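Local coordinates for uncharacterized protein (Actinomyces odontolyticus, PDB 4MJG), which is of unknown function, a DUF4853 family protein that is probably a lipoprotein in its full-length natural form, at residues P13-I18 / D113-L118; E19-R24 / A135-N140; Q61-V66 / G147-P152. One frame throughout, in Å; residues are numbered along the deposited sequence.

How the contacts relate
Contact 1 is a surface contact, contact 2 is partly buried and contact 3 is buried. The first two share helix 18-24: 13-18 leads into it and 19-24 forms most of it. Contacts 2 and 3 lie closest, their centres about 7 Å apart, and Leu137 N bonds to Tyr63 O between them. Chemistry follows depth: a tyrosine hydroxyl and a CH-pi contact between the arginine chain and the ring in contact 1, one hydroxyl-carboxylate bond beside a leucine-tyrosine contact in contact 2, and an aromatic pair with aliphatic packing in contact 3. A sulfate, probably from the crystallisation liquor, is hydrogen-bonded by a residue of each: Arg15, Cys136 and Arg64.

Contact 1. Residues P13-I18 / D113-L118; sequences PERVSI and DNYGGL. With SO4 (sulfate ion), chain C.
Tyr115 lies against Arg15 and Val16, and the turn that carries it begins at Asp113. Asp113 OD1 accepts the backbone N of Tyr115, an Asx turn, and also the N of Gly117 at 2.6 Å. The two donors approach from opposite faces of the carboxylate plane, so one oxygen holds two amides of the turn, one on each face of its plane. Asp113 and Gly116 also close a type I beta turn, Gly116 N bonding to Asp113 O at 2.9 Å. This is the connection between antiparallel strands 107-113 and 118-123, a beta hairpin at whose end Tyr115 projects onto the loop entering helix 18-24. With CG anti to its carbonyl carbon (chi1 -76°), Tyr115 sends its ring along the Arg15 side chain, the two running past each other in opposite directions. Arg15 CG sits over the middle of one ring face, 3.6 Å from the centroid, in a CH-pi contact, while CB closes on Tyr115 CE2. At the far end of the ring the hydroxyl accepts the backbone N of Val16, with OH to N 3.0 Å and a nearly straight angle of 164°; Val16 CG1 rests beside the same oxygen. The carbonyl O of Tyr115 lies over one face of the Arg15 guanidinium, 3.3 Å from NH2, at an angle too poor for a hydrogen bond. Polar partners of that guanidinium lie elsewhere: NE bonds to Val10 O and NH1 to Cys136 O. NH1 also reaches the sulfate, 3.2 Å from O1. Beyond Gly117 the chain continues into strand 118-123, where Leu118 pairs with Arg133.

Contact 2. Residues E19-R24 / A135-N140; sequences EEYISR and ACLPTN. With SO4 (sulfate ion), chain C.
Tyr21 overlaps Leu137 through the base of its side chain, Leu137 CD1 lying 3.4 Å from Tyr21 CB and equally near CG. The two side chains cross at about a right angle, and the methyl approaches the ring obliquely. CG of Tyr21 stands anti to the backbone N (chi1 -164°), which directs the ring toward Ser134, just before the loop, and leaves its root against the leucine. Two residues earlier on helix 18-24, Glu19 bends at chi2 so that its carboxylate comes toward Thr139. The hydroxyl OG1 of Thr139 donates to Glu19 OE1 at 3.2 Å, arriving from above the carboxylate plane, 43° out of it. That hydroxyl is shared, since the backbone N of Lys141 also bonds to it. The loop 135-140, which follows strand 127-133, thus passes the first turn of the helix and touches it at Leu137 and Thr139. Near its start the loop is held by the disulfide from Cys136 to Cys55, and Cys136 N donates to sulfate O1 at 2.7 Å, almost straight at 172°. The chemistry implies a division of labour: an apolar contact at the buried middle of the loop, and toward Asn140 a polar end where a threonine hydroxyl links the Glu19 carboxylate to the Lys141 backbone N.

Contact 3. Residues Q61-V66 / G147-P152; sequences QGYRVV and GQFVLP. With SO4 (sulfate ion), chain C.
Tyr63 and Phe149 form the tight part of this contact, an edge-to-face (T-shaped) pair with centroids 4.7 Å apart and ring planes at 76°. The Phe149 edge points into the face of Tyr63: Phe149 CE2 stands over the ring centre, 3.3 Å from Tyr63 CD2, with Phe149 CZ beside it. Tyr63 (chi1 -73°) and Phe149 (chi1 -55°) both hold CG anti to the carbonyl carbon and meet between strand 62-73 and the loop 147-152. Both rings also touch Ile18 of helix 18-24 and Val52 of strand 44-55, the neighbour of 62-73 in the antiparallel sheet. Packing is looser farther along, where Val65 CG2 and Leu151 CD2 approach only to 4.2 Å and Leu151 is partly exposed. At the other end Gln148, also partly exposed, folds its CG over the Phe149 face and brings its amide, nearly perpendicular to the Tyr63 ring, to the phenol: NE2 lies 3.2 Å from Tyr63 OH. Both polar groups have firmer partners in the loop before Gly147, for each bonds to Pro142 O, and Tyr63 OH also meets Asp145 N. Arg64, whose side chain leaves the strand on the far side from the loop, meets the sulfate at the edge of its guanidinium, with NH2 3.1 Å from O4 and NH1 3.1 Å from O2; NH1 also bonds to Ser134 O. Alternation along the strand therefore separates two chemistries: Tyr63 and Val65 supply an aromatic and aliphatic face to the loop, whereas Arg64 offers its charge to a sulfate, probably from the crystallisation liquor.

Contact 1. Residues P13-I18 / D113-L118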
ATOM      1  N   PRO A  13      20.054  -9.155  -4.352  1.00 69.03           N
ATOM      2  CA  PRO A  13      20.137 -10.074  -5.495  1.00 72.41           C
ATOM      3  C   PRO A  13      19.143 -11.236  -5.436  1.00 74.14           C
ATOM      4  O   PRO A  13      18.684 -11.697  -6.477  1.00 77.65           O
ATOM      5  CB  PRO A  13      21.575 -10.621  -5.418  1.00 69.76           C
ATOM      6  CG  PRO A  13      22.312  -9.689  -4.523  1.00 71.15           C
ATOM      7  CD  PRO A  13      21.293  -9.174  -3.555  1.00 72.40           C
ATOM      8  N   GLU A  14      18.820 -11.693  -4.229  1.00 75.94           N
ATOM      9  CA  GLU A  14      17.971 -12.868  -4.041  1.00 76.00           C
ATOM     10  C   GLU A  14      16.477 -12.544  -4.030  1.00 71.82           C
ATOM     11  O   GLU A  14      15.650 -13.445  -3.918  1.00 70.96           O
ATOM     12  CB  GLU A  14      18.359 -13.582  -2.744  1.00 82.71           C
ATOM     13  CG  GLU A  14      19.804 -14.063  -2.718  1.00 91.55           C
ATOM     14  CD  GLU A  14      20.249 -14.538  -1.346  1.00104.20           C
ATOM     15  OE1 GLU A  14      19.386 -14.732  -0.463  1.00112.02           O
ATOM     16  OE2 GLU A  14      21.469 -14.717  -1.147  1.00108.08           O
ATOM     17  N   ARG A  15      16.131 -11.263  -4.139  1.00 71.13           N
ATOM     18  CA  ARG A  15      14.729 -10.851  -4.197  1.00 71.38           C
ATOM     19  C   ARG A  15      14.143 -11.141  -5.577  1.00 69.97           C
ATOM     20  O   ARG A  15      14.866 -11.168  -6.565  1.00 77.71           O
ATOM     21  CB  ARG A  15      14.599  -9.356  -3.889  1.00 68.09           C
ATOM     22  CG  ARG A  15      14.948  -8.985  -2.458  1.00 67.05           C
ATOM     23  CD  ARG A  15      15.006  -7.477  -2.271  1.00 64.89           C
ATOM     24  NE  ARG A  15      15.749  -7.101  -1.068  1.00 62.16           N
ATOM     25  CZ  ARG A  15      16.127  -5.858  -0.763  1.00 55.99           C
ATOM     26  NH1 ARG A  15      15.833  -4.841  -1.563  1.00 53.29           N
ATOM     27  NH2 ARG A  15      16.812  -5.630   0.350  1.00 52.92           N
ATOM     28  N   VAL A  16      12.831 -11.349  -5.642  1.00 67.71           N
ATOM     29  CA  VAL A  16      12.153 -11.528  -6.929  1.00 65.95           C
ATOM     30  C   VAL A  16      12.252 -10.247  -7.749  1.00 65.05           C
ATOM     31  O   VAL A  16      12.486  -9.168  -7.202  1.00 65.54           O
ATOM     32  CB  VAL A  16      10.658 -11.915  -6.781  1.00 68.23           C
ATOM     33  CG1 VAL A  16      10.512 -13.240  -6.047  1.00 68.57           C
ATOM     34  CG2 VAL A  16       9.852 -10.820  -6.086  1.00 73.06           C
ATOM     35  N   SER A  17      12.062 -10.367  -9.057  1.00 63.80           N
ATOM     36  CA  SER A  17      12.166  -9.217  -9.948  1.00 58.23           C
ATOM     37  C   SER A  17      10.980  -8.281  -9.756  1.00 55.57           C
ATOM     38  O   SER A  17       9.906  -8.700  -9.320  1.00 58.40           O
ATOM     39  CB  SER A  17      12.237  -9.657 -11.411  1.00 56.87           C
ATOM     40  OG  SER A  17      10.960 -10.050 -11.880  1.00 60.70           O
ATOM     41  N   ILE A  18      11.190  -7.013 -10.089  1.00 53.81           N
ATOM     42  CA  ILE A  18      10.133  -6.003 -10.050  1.00 55.64           C
ATOM     43  C   ILE A  18       8.848  -6.481 -10.733  1.00 57.49           C
ATOM     44  O   ILE A  18       7.752  -6.268 -10.215  1.00 64.68           O
ATOM     45  CB  ILE A  18      10.613  -4.664 -10.674  1.00 58.08           C
ATOM     46  CG1 ILE A  18       9.525  -3.586 -10.591  1.00 55.43           C
ATOM     47  CG2 ILE A  18      11.068  -4.848 -12.119  1.00 61.89           C
ATOM     48  CD1 ILE A  18       9.156  -3.186  -9.178  1.00 55.78           C
ATOM     49  N   ASP A 113       7.875  -6.147   5.510  1.00 60.35           N
ATOM     50  CA  ASP A 113       8.031  -7.466   4.879  1.00 61.14           C
ATOM     51  C   ASP A 113       9.483  -7.936   4.947  1.00 60.66           C
ATOM     52  O   ASP A 113      10.386  -7.170   5.302  1.00 57.68           O
ATOM     53  CB  ASP A 113       7.521  -7.466   3.425  1.00 58.82           C
ATOM     54  CG  ASP A 113       8.284  -6.501   2.517  1.00 62.38           C
ATOM     55  OD1 ASP A 113       9.529  -6.439   2.607  1.00 57.99           O
ATOM     56  OD2 ASP A 113       7.637  -5.806   1.696  1.00 72.70           O
ATOM     57  N   ASN A 114       9.698  -9.199   4.597  1.00 65.34           N
ATOM     58  CA  ASN A 114      11.027  -9.824   4.698  1.00 74.89           C
ATOM     59  C   ASN A 114      12.075  -9.246   3.738  1.00 69.51           C
ATOM     60  O   ASN A 114      13.260  -9.560   3.857  1.00 63.90           O
ATOM     61  CB  ASN A 114      10.939 -11.356   4.550  1.00 85.87           C
ATOM     62  CG  ASN A 114       9.893 -11.797   3.537  1.00 97.96           C
ATOM     63  OD1 ASN A 114       8.790 -11.240   3.476  1.00 96.67           O
ATOM     64  ND2 ASN A 114      10.227 -12.814   2.747  1.00105.10           N
ATOM     65  N   TYR A 115      11.638  -8.402   2.802  1.00 66.12           N
ATOM     66  CA  TYR A 115      12.542  -7.686   1.893  1.00 62.88           C
ATOM     67  C   TYR A 115      12.978  -6.331   2.454  1.00 61.00           C
ATOM     68  O   TYR A 115      13.846  -5.672   1.885  1.00 61.86           O
ATOM     69  CB  TYR A 115      11.860  -7.456   0.539  1.00 61.39           C
ATOM     70  CG  TYR A 115      11.779  -8.656  -0.377  1.00 61.40           C
ATOM     71  CD1 TYR A 115      11.932  -9.957   0.102  1.00 68.92           C
ATOM     72  CD2 TYR A 115      11.527  -8.485  -1.735  1.00 66.44           C
ATOM     73  CE1 TYR A 115      11.853 -11.046  -0.755  1.00 73.13           C
ATOM     74  CE2 TYR A 115      11.443  -9.568  -2.595  1.00 70.43           C
ATOM     75  CZ  TYR A 115      11.607 -10.845  -2.101  1.00 67.55           C
ATOM     76  OH  TYR A 115      11.529 -11.913  -2.957  1.00 77.22           O
ATOM     77  N   GLY A 116      12.381  -5.912   3.565  1.00 62.33           N
ATOM     78  CA  GLY A 116      12.601  -4.561   4.089  1.00 59.74           C
ATOM     79  C   GLY A 116      11.615  -3.568   3.494  1.00 59.15           C
ATOM     80  O   GLY A 116      11.679  -2.365   3.776  1.00 55.45           O
ATOM     81  N   GLY A 117      10.697  -4.081   2.673  1.00 57.94           N
ATOM     82  CA  GLY A 117       9.613  -3.297   2.117  1.00 57.22           C
ATOM     83  C   GLY A 117       8.562  -3.000   3.158  1.00 60.62           C
ATOM     84  O   GLY A 117       8.667  -3.437   4.301  1.00 66.77           O
ATOM     85  N   LEU A 118       7.524  -2.286   2.742  1.00 71.98           N
ATOM     86  CA  LEU A 118       6.704  -1.526   3.668  1.00 77.68           C
ATOM     87  C   LEU A 118       5.234  -1.437   3.249  1.00 73.77           C
ATOM     88  O   LEU A 118       4.909  -1.371   2.064  1.00 76.30           O
ATOM     89  CB  LEU A 118       7.296  -0.118   3.755  1.00 80.82           C
ATOM     90  CG  LEU A 118       6.549   0.957   4.529  1.00 86.23           C
ATOM     91  CD1 LEU A 118       6.720   0.691   6.007  1.00 93.63           C
ATOM     92  CD2 LEU A 118       7.066   2.346   4.169  1.00 95.84           C
TER
HETATM   93  S   SO4 C 301      15.417  -0.570   0.103  1.00 78.71           S
HETATM   94  O1  SO4 C 301      15.206  -1.920  -0.472  1.00 67.28           O
HETATM   95  O2  SO4 C 301      14.179  -0.069   0.742  1.00 60.42           O
HETATM   96  O3  SO4 C 301      16.478  -0.651   1.132  1.00 94.46           O
HETATM   97  O4  SO4 C 301      15.842   0.351  -0.974  1.00 61.29           O

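Contact 2. Residues E19-R24 / A135-N140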
ATOM      1  N   GLU A  19       8.994  -7.145 -11.876  1.00 61.58           N
ATOM      2  CA  GLU A  19       7.846  -7.620 -12.647  1.00 64.70           C
ATOM      3  C   GLU A  19       7.111  -8.751 -11.931  1.00 64.56           C
ATOM      4  O   GLU A  19       5.880  -8.812 -11.965  1.00 64.75           O
ATOM      5  CB  GLU A  19       8.299  -8.081 -14.032  1.00 72.40           C
ATOM      6  CG  GLU A  19       8.854  -6.959 -14.903  1.00 79.55           C
ATOM      7  CD  GLU A  19      10.148  -7.343 -15.600  1.00 93.85           C
ATOM      8  OE1 GLU A  19      11.159  -7.589 -14.895  1.00 87.71           O
ATOM      9  OE2 GLU A  19      10.152  -7.393 -16.851  1.00 88.96           O
ATOM     10  N   GLU A  20       7.869  -9.643 -11.294  1.00 63.93           N
ATOM     11  CA  GLU A  20       7.293 -10.734 -10.509  1.00 67.84           C
ATOM     12  C   GLU A  20       6.555 -10.181  -9.301  1.00 64.93           C
ATOM     13  O   GLU A  20       5.504 -10.702  -8.910  1.00 72.42           O
ATOM     14  CB  GLU A  20       8.399 -11.695 -10.051  1.00 71.70           C
ATOM     15  CG  GLU A  20       7.943 -12.875  -9.192  1.00 74.57           C
ATOM     16  CD  GLU A  20       7.245 -13.971  -9.978  1.00 71.59           C
ATOM     17  OE1 GLU A  20       7.015 -13.808 -11.193  1.00 65.07           O
ATOM     18  OE2 GLU A  20       6.922 -15.013  -9.365  1.00 78.48           O
ATOM     19  N   TYR A  21       7.112  -9.125  -8.714  1.00 59.16           N
ATOM     20  CA  TYR A  21       6.531  -8.501  -7.532  1.00 64.50           C
ATOM     21  C   TYR A  21       5.219  -7.805  -7.875  1.00 61.24           C
ATOM     22  O   TYR A  21       4.215  -7.959  -7.169  1.00 71.08           O
ATOM     23  CB  TYR A  21       7.508  -7.494  -6.946  1.00 62.62           C
ATOM     24  CG  TYR A  21       7.190  -7.056  -5.537  1.00 64.94           C
ATOM     25  CD1 TYR A  21       6.372  -5.959  -5.290  1.00 64.26           C
ATOM     26  CD2 TYR A  21       7.741  -7.719  -4.449  1.00 70.20           C
ATOM     27  CE1 TYR A  21       6.099  -5.544  -3.994  1.00 71.02           C
ATOM     28  CE2 TYR A  21       7.479  -7.313  -3.150  1.00 69.28           C
ATOM     29  CZ  TYR A  21       6.658  -6.230  -2.924  1.00 68.64           C
ATOM     30  OH  TYR A  21       6.412  -5.833  -1.630  1.00 74.38           O
ATOM     31  N   ILE A  22       5.238  -7.046  -8.964  1.00 55.33           N
ATOM     32  CA  ILE A  22       4.034  -6.387  -9.464  1.00 58.46           C
ATOM     33  C   ILE A  22       2.939  -7.416  -9.756  1.00 60.34           C
ATOM     34  O   ILE A  22       1.773  -7.230  -9.385  1.00 61.29           O
ATOM     35  CB  ILE A  22       4.348  -5.562 -10.730  1.00 52.43           C
ATOM     36  CG1 ILE A  22       5.129  -4.301 -10.341  1.00 51.84           C
ATOM     37  CG2 ILE A  22       3.070  -5.179 -11.458  1.00 51.22           C
ATOM     38  CD1 ILE A  22       5.740  -3.555 -11.505  1.00 52.45           C
ATOM     39  N   SER A  23       3.335  -8.505 -10.404  1.00 59.90           N
ATOM     40  CA  SER A  23       2.407  -9.559 -10.796  1.00 63.43           C
ATOM     41  C   SER A  23       1.804 -10.330  -9.611  1.00 66.47           C
ATOM     42  O   SER A  23       0.598 -10.594  -9.596  1.00 62.24           O
ATOM     43  CB  SER A  23       3.112 -10.535 -11.737  1.00 63.05           C
ATOM     44  OG  SER A  23       2.303 -11.664 -12.000  1.00 68.76           O
ATOM     45  N   ARG A  24       2.629 -10.664  -8.618  1.00 67.63           N
ATOM     46  CA  ARG A  24       2.242 -11.642  -7.588  1.00 68.48           C
ATOM     47  C   ARG A  24       2.158 -11.143  -6.140  1.00 71.15           C
ATOM     48  O   ARG A  24       1.347 -11.654  -5.363  1.00 76.46           O
ATOM     49  CB  ARG A  24       3.164 -12.852  -7.682  1.00 70.74           C
ATOM     50  CG  ARG A  24       2.658 -13.815  -8.750  1.00 79.28           C
ATOM     51  CD  ARG A  24       3.702 -14.737  -9.369  1.00 82.65           C
ATOM     52  NE  ARG A  24       4.199 -15.787  -8.471  1.00 84.27           N
ATOM     53  CZ  ARG A  24       3.518 -16.873  -8.093  1.00 91.67           C
ATOM     54  NH1 ARG A  24       2.272 -17.103  -8.506  1.00 99.82           N
ATOM     55  NH2 ARG A  24       4.098 -17.748  -7.276  1.00 91.26           N
ATOM     56  N   ALA A 135      10.407  -2.804  -1.206  1.00 55.07           N
ATOM     57  CA  ALA A 135      11.856  -2.684  -1.150  1.00 49.78           C
ATOM     58  C   ALA A 135      12.365  -2.522  -2.568  1.00 46.84           C
ATOM     59  O   ALA A 135      11.606  -2.707  -3.523  1.00 50.33           O
ATOM     60  CB  ALA A 135      12.461  -3.926  -0.517  1.00 50.92           C
ATOM     61  N   CYS A 136      13.638  -2.173  -2.711  1.00 52.40           N
ATOM     62  CA  CYS A 136      14.250  -2.052  -4.033  1.00 53.93           C
ATOM     63  C   CYS A 136      14.401  -3.446  -4.638  1.00 54.42           C
ATOM     64  O   CYS A 136      14.873  -4.362  -3.972  1.00 55.27           O
ATOM     65  CB  CYS A 136      15.608  -1.358  -3.943  1.00 57.98           C
ATOM     66  SG  CYS A 136      16.234  -0.723  -5.518  1.00 73.25           S
ATOM     67  N   LEU A 137      13.989  -3.603  -5.893  1.00 55.18           N
ATOM     68  CA  LEU A 137      13.961  -4.913  -6.539  1.00 55.14           C
ATOM     69  C   LEU A 137      14.847  -4.953  -7.782  1.00 55.35           C
ATOM     70  O   LEU A 137      14.911  -3.981  -8.528  1.00 52.81           O
ATOM     71  CB  LEU A 137      12.524  -5.275  -6.919  1.00 56.76           C
ATOM     72  CG  LEU A 137      11.549  -5.307  -5.741  1.00 60.16           C
ATOM     73  CD1 LEU A 137      10.106  -5.344  -6.221  1.00 62.19           C
ATOM     74  CD2 LEU A 137      11.845  -6.488  -4.832  1.00 66.09           C
ATOM     75  N   PRO A 138      15.528  -6.088  -8.015  1.00 59.15           N
ATOM     76  CA  PRO A 138      16.369  -6.221  -9.197  1.00 59.64           C
ATOM     77  C   PRO A 138      15.554  -6.480 -10.457  1.00 59.32           C
ATOM     78  O   PRO A 138      14.358  -6.752 -10.374  1.00 63.25           O
ATOM     79  CB  PRO A 138      17.229  -7.436  -8.867  1.00 60.44           C
ATOM     80  CG  PRO A 138      16.340  -8.285  -8.026  1.00 62.82           C
ATOM     81  CD  PRO A 138      15.511  -7.328  -7.217  1.00 60.12           C
ATOM     82  N   THR A 139      16.208  -6.382 -11.610  1.00 63.37           N
ATOM     83  CA  THR A 139      15.587  -6.714 -12.890  1.00 66.96           C
ATOM     84  C   THR A 139      16.639  -6.892 -13.981  1.00 73.96           C
ATOM     85  O   THR A 139      17.724  -6.317 -13.910  1.00 75.93           O
ATOM     86  CB  THR A 139      14.588  -5.630 -13.344  1.00 65.09           C
ATOM     87  OG1 THR A 139      13.908  -6.072 -14.527  1.00 71.89           O
ATOM     88  CG2 THR A 139      15.298  -4.300 -13.616  1.00 60.46           C
ATOM     89  N   ASN A 140      16.298  -7.681 -14.992  1.00 84.41           N
ATOM     90  CA  ASN A 140      17.132  -7.820 -16.184  1.00 87.51           C
ATOM     91  C   ASN A 140      16.797  -6.766 -17.248  1.00 82.92           C
ATOM     92  O   ASN A 140      17.392  -6.756 -18.326  1.00 89.62           O
ATOM     93  CB  ASN A 140      17.000  -9.231 -16.770  1.00 94.20           C
ATOM     94  CG  ASN A 140      15.590  -9.543 -17.254  1.00111.40           C
ATOM     95  OD1 ASN A 140      14.653  -8.761 -17.064  1.00123.63           O
ATOM     96  ND2 ASN A 140      15.432 -10.704 -17.878  1.00117.36           N
TER
HETATM   97  S   SO4 C 301      15.417  -0.570   0.103  1.00 78.71           S
HETATM   98  O1  SO4 C 301      15.206  -1.920  -0.472  1.00 67.28           O
HETATM   99  O2  SO4 C 301      14.179  -0.069   0.742  1.00 60.42           O
HETATM  100  O3  SO4 C 301      16.478  -0.651   1.132  1.00 94.46           O
HETATM  101  O4  SO4 C 301      15.842   0.351  -0.974  1.00 61.29           O

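Contact 3. Residues Q61-V66 / G147-P152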
ATOM      1  N   GLN A  61      21.392  -1.281  -8.198  1.00 62.89           N
ATOM      2  CA  GLN A  61      20.358  -0.448  -8.814  1.00 61.50           C
ATOM      3  C   GLN A  61      19.195  -1.309  -9.260  1.00 60.64           C
ATOM      4  O   GLN A  61      19.387  -2.440  -9.715  1.00 61.89           O
ATOM      5  CB  GLN A  61      20.893   0.308 -10.032  1.00 64.07           C
ATOM      6  CG  GLN A  61      21.570   1.624  -9.715  1.00 73.63           C
ATOM      7  CD  GLN A  61      22.254   2.217 -10.935  1.00 77.90           C
ATOM      8  OE1 GLN A  61      21.792   3.210 -11.498  1.00 68.63           O
ATOM      9  NE2 GLN A  61      23.355   1.600 -11.356  1.00 80.18           N
ATOM     10  N   GLY A  62      17.988  -0.763  -9.152  1.00 57.38           N
ATOM     11  CA  GLY A  62      16.798  -1.482  -9.565  1.00 55.43           C
ATOM     12  C   GLY A  62      15.562  -0.609  -9.579  1.00 56.86           C
ATOM     13  O   GLY A  62      15.623   0.568  -9.939  1.00 64.12           O
ATOM     14  N   TYR A  63      14.435  -1.202  -9.203  1.00 53.08           N
ATOM     15  CA  TYR A  63      13.156  -0.525  -9.244  1.00 53.25           C
ATOM     16  C   TYR A  63      12.336  -0.819  -7.996  1.00 56.27           C
ATOM     17  O   TYR A  63      12.415  -1.906  -7.417  1.00 58.33           O
ATOM     18  CB  TYR A  63      12.367  -0.953 -10.475  1.00 54.29           C
ATOM     19  CG  TYR A  63      12.890  -0.392 -11.771  1.00 52.94           C
ATOM     20  CD1 TYR A  63      12.746   0.956 -12.072  1.00 54.60           C
ATOM     21  CD2 TYR A  63      13.505  -1.211 -12.706  1.00 55.22           C
ATOM     22  CE1 TYR A  63      13.212   1.477 -13.270  1.00 54.63           C
ATOM     23  CE2 TYR A  63      13.972  -0.701 -13.906  1.00 58.88           C
ATOM     24  CZ  TYR A  63      13.822   0.645 -14.181  1.00 57.44           C
ATOM     25  OH  TYR A  63      14.275   1.163 -15.371  1.00 64.43           O
ATOM     26  N   ARG A  64      11.538   0.170  -7.614  1.00 52.22           N
ATOM     27  CA  ARG A  64      10.702   0.120  -6.434  1.00 54.84           C
ATOM     28  C   ARG A  64       9.269   0.345  -6.885  1.00 51.87           C
ATOM     29  O   ARG A  64       9.032   1.092  -7.828  1.00 48.13           O
ATOM     30  CB  ARG A  64      11.120   1.250  -5.499  1.00 59.39           C
ATOM     31  CG  ARG A  64      10.462   1.226  -4.142  1.00 59.65           C
ATOM     32  CD  ARG A  64      10.757   2.503  -3.369  1.00 62.06           C
ATOM     33  NE  ARG A  64      12.186   2.801  -3.285  1.00 62.79           N
ATOM     34  CZ  ARG A  64      13.060   2.152  -2.518  1.00 59.89           C
ATOM     35  NH1 ARG A  64      12.684   1.125  -1.757  1.00 59.03           N
ATOM     36  NH2 ARG A  64      14.335   2.521  -2.527  1.00 56.91           N
ATOM     37  N   VAL A  65       8.311  -0.278  -6.211  1.00 51.89           N
ATOM     38  CA  VAL A  65       6.905  -0.074  -6.560  1.00 54.06           C
ATOM     39  C   VAL A  65       6.100   0.497  -5.387  1.00 57.35           C
ATOM     40  O   VAL A  65       5.969  -0.125  -4.323  1.00 50.21           O
ATOM     41  CB  VAL A  65       6.250  -1.351  -7.150  1.00 49.90           C
ATOM     42  CG1 VAL A  65       6.315  -2.529  -6.189  1.00 55.96           C
ATOM     43  CG2 VAL A  65       4.812  -1.076  -7.559  1.00 49.19           C
ATOM     44  N   VAL A  66       5.591   1.710  -5.600  1.00 54.90           N
ATOM     45  CA  VAL A  66       4.623   2.329  -4.710  1.00 49.29           C
ATOM     46  C   VAL A  66       3.251   1.876  -5.190  1.00 49.30           C
ATOM     47  O   VAL A  66       2.915   2.053  -6.362  1.00 57.03           O
ATOM     48  CB  VAL A  66       4.703   3.871  -4.769  1.00 48.30           C
ATOM     49  CG1 VAL A  66       3.587   4.505  -3.953  1.00 44.03           C
ATOM     50  CG2 VAL A  66       6.069   4.360  -4.299  1.00 48.49           C
ATOM     51  N   GLY A 147       8.722   3.800 -16.201  1.00 63.85           N
ATOM     52  CA  GLY A 147       7.437   3.727 -16.883  1.00 65.17           C
ATOM     53  C   GLY A 147       7.273   2.542 -17.820  1.00 67.33           C
ATOM     54  O   GLY A 147       6.190   2.344 -18.374  1.00 73.86           O
ATOM     55  N   GLN A 148       8.335   1.758 -18.015  1.00 65.91           N
ATOM     56  CA  GLN A 148       8.276   0.595 -18.906  1.00 64.81           C
ATOM     57  C   GLN A 148       7.356  -0.510 -18.376  1.00 62.21           C
ATOM     58  O   GLN A 148       6.844  -1.304 -19.156  1.00 66.89           O
ATOM     59  CB  GLN A 148       9.685   0.031 -19.178  1.00 61.69           C
ATOM     60  CG  GLN A 148      10.321  -0.715 -18.012  1.00 64.64           C
ATOM     61  CD  GLN A 148      11.774  -1.099 -18.268  1.00 67.21           C
ATOM     62  OE1 GLN A 148      12.055  -2.002 -19.056  1.00 72.25           O
ATOM     63  NE2 GLN A 148      12.702  -0.424 -17.593  1.00 64.85           N
ATOM     64  N   PHE A 149       7.141  -0.552 -17.062  1.00 60.36           N
ATOM     65  CA  PHE A 149       6.433  -1.670 -16.425  1.00 56.56           C
ATOM     66  C   PHE A 149       4.937  -1.448 -16.327  1.00 55.01           C
ATOM     67  O   PHE A 149       4.497  -0.447 -15.775  1.00 54.52           O
ATOM     68  CB  PHE A 149       6.968  -1.894 -15.019  1.00 57.35           C
ATOM     69  CG  PHE A 149       8.449  -2.101 -14.964  1.00 64.11           C
ATOM     70  CD1 PHE A 149       9.009  -3.296 -15.390  1.00 63.56           C
ATOM     71  CD2 PHE A 149       9.282  -1.102 -14.488  1.00 63.24           C
ATOM     72  CE1 PHE A 149      10.373  -3.489 -15.340  1.00 65.52           C
ATOM     73  CE2 PHE A 149      10.648  -1.289 -14.435  1.00 64.04           C
ATOM     74  CZ  PHE A 149      11.195  -2.485 -14.861  1.00 67.11           C
ATOM     75  N   VAL A 150       4.161  -2.391 -16.854  1.00 60.20           N
ATOM     76  CA  VAL A 150       2.708  -2.354 -16.713  1.00 62.63           C
ATOM     77  C   VAL A 150       2.349  -2.575 -15.256  1.00 59.22           C
ATOM     78  O   VAL A 150       3.007  -3.347 -14.565  1.00 56.75           O
ATOM     79  CB  VAL A 150       1.985  -3.421 -17.573  1.00 67.44           C
ATOM     80  CG1 VAL A 150       2.281  -3.202 -19.047  1.00 71.51           C
ATOM     81  CG2 VAL A 150       2.358  -4.840 -17.147  1.00 70.64           C
ATOM     82  N   LEU A 151       1.294  -1.902 -14.808  1.00 60.41           N
ATOM     83  CA  LEU A 151       0.817  -2.014 -13.435  1.00 56.15           C
ATOM     84  C   LEU A 151      -0.606  -2.554 -13.422  1.00 54.40           C
ATOM     85  O   LEU A 151      -1.351  -2.364 -14.377  1.00 58.51           O
ATOM     86  CB  LEU A 151       0.861  -0.646 -12.766  1.00 55.11           C
ATOM     87  CG  LEU A 151       2.274  -0.122 -12.504  1.00 52.14           C
ATOM     88  CD1 LEU A 151       2.279   1.388 -12.363  1.00 52.77           C
ATOM     89  CD2 LEU A 151       2.864  -0.791 -11.275  1.00 56.91           C
ATOM     90  N   PRO A 152      -0.990  -3.237 -12.335  1.00 57.75           N
ATOM     91  CA  PRO A 152      -2.283  -3.901 -12.345  1.00 59.16           C
ATOM     92  C   PRO A 152      -3.423  -2.910 -12.257  1.00 63.05           C
ATOM     93  O   PRO A 152      -3.304  -1.889 -11.579  1.00 62.56           O
ATOM     94  CB  PRO A 152      -2.237  -4.773 -11.089  1.00 59.39           C
ATOM     95  CG  PRO A 152      -1.338  -4.041 -10.163  1.00 58.18           C
ATOM     96  CD  PRO A 152      -0.338  -3.307 -11.013  1.00 55.91           C
TER
HETATM   97  S   SO4 C 301      15.417  -0.570   0.103  1.00 78.71           S
HETATM   98  O1  SO4 C 301      15.206  -1.920  -0.472  1.00 67.28           O
HETATM   99  O2  SO4 C 301      14.179  -0.069   0.742  1.00 60.42           O
HETATM  100  O3  SO4 C 301      16.478  -0.651   1.132  1.00 94.46           O
HETATM  101  O4  SO4 C 301      15.842   0.351  -0.974  1.00 61.29           O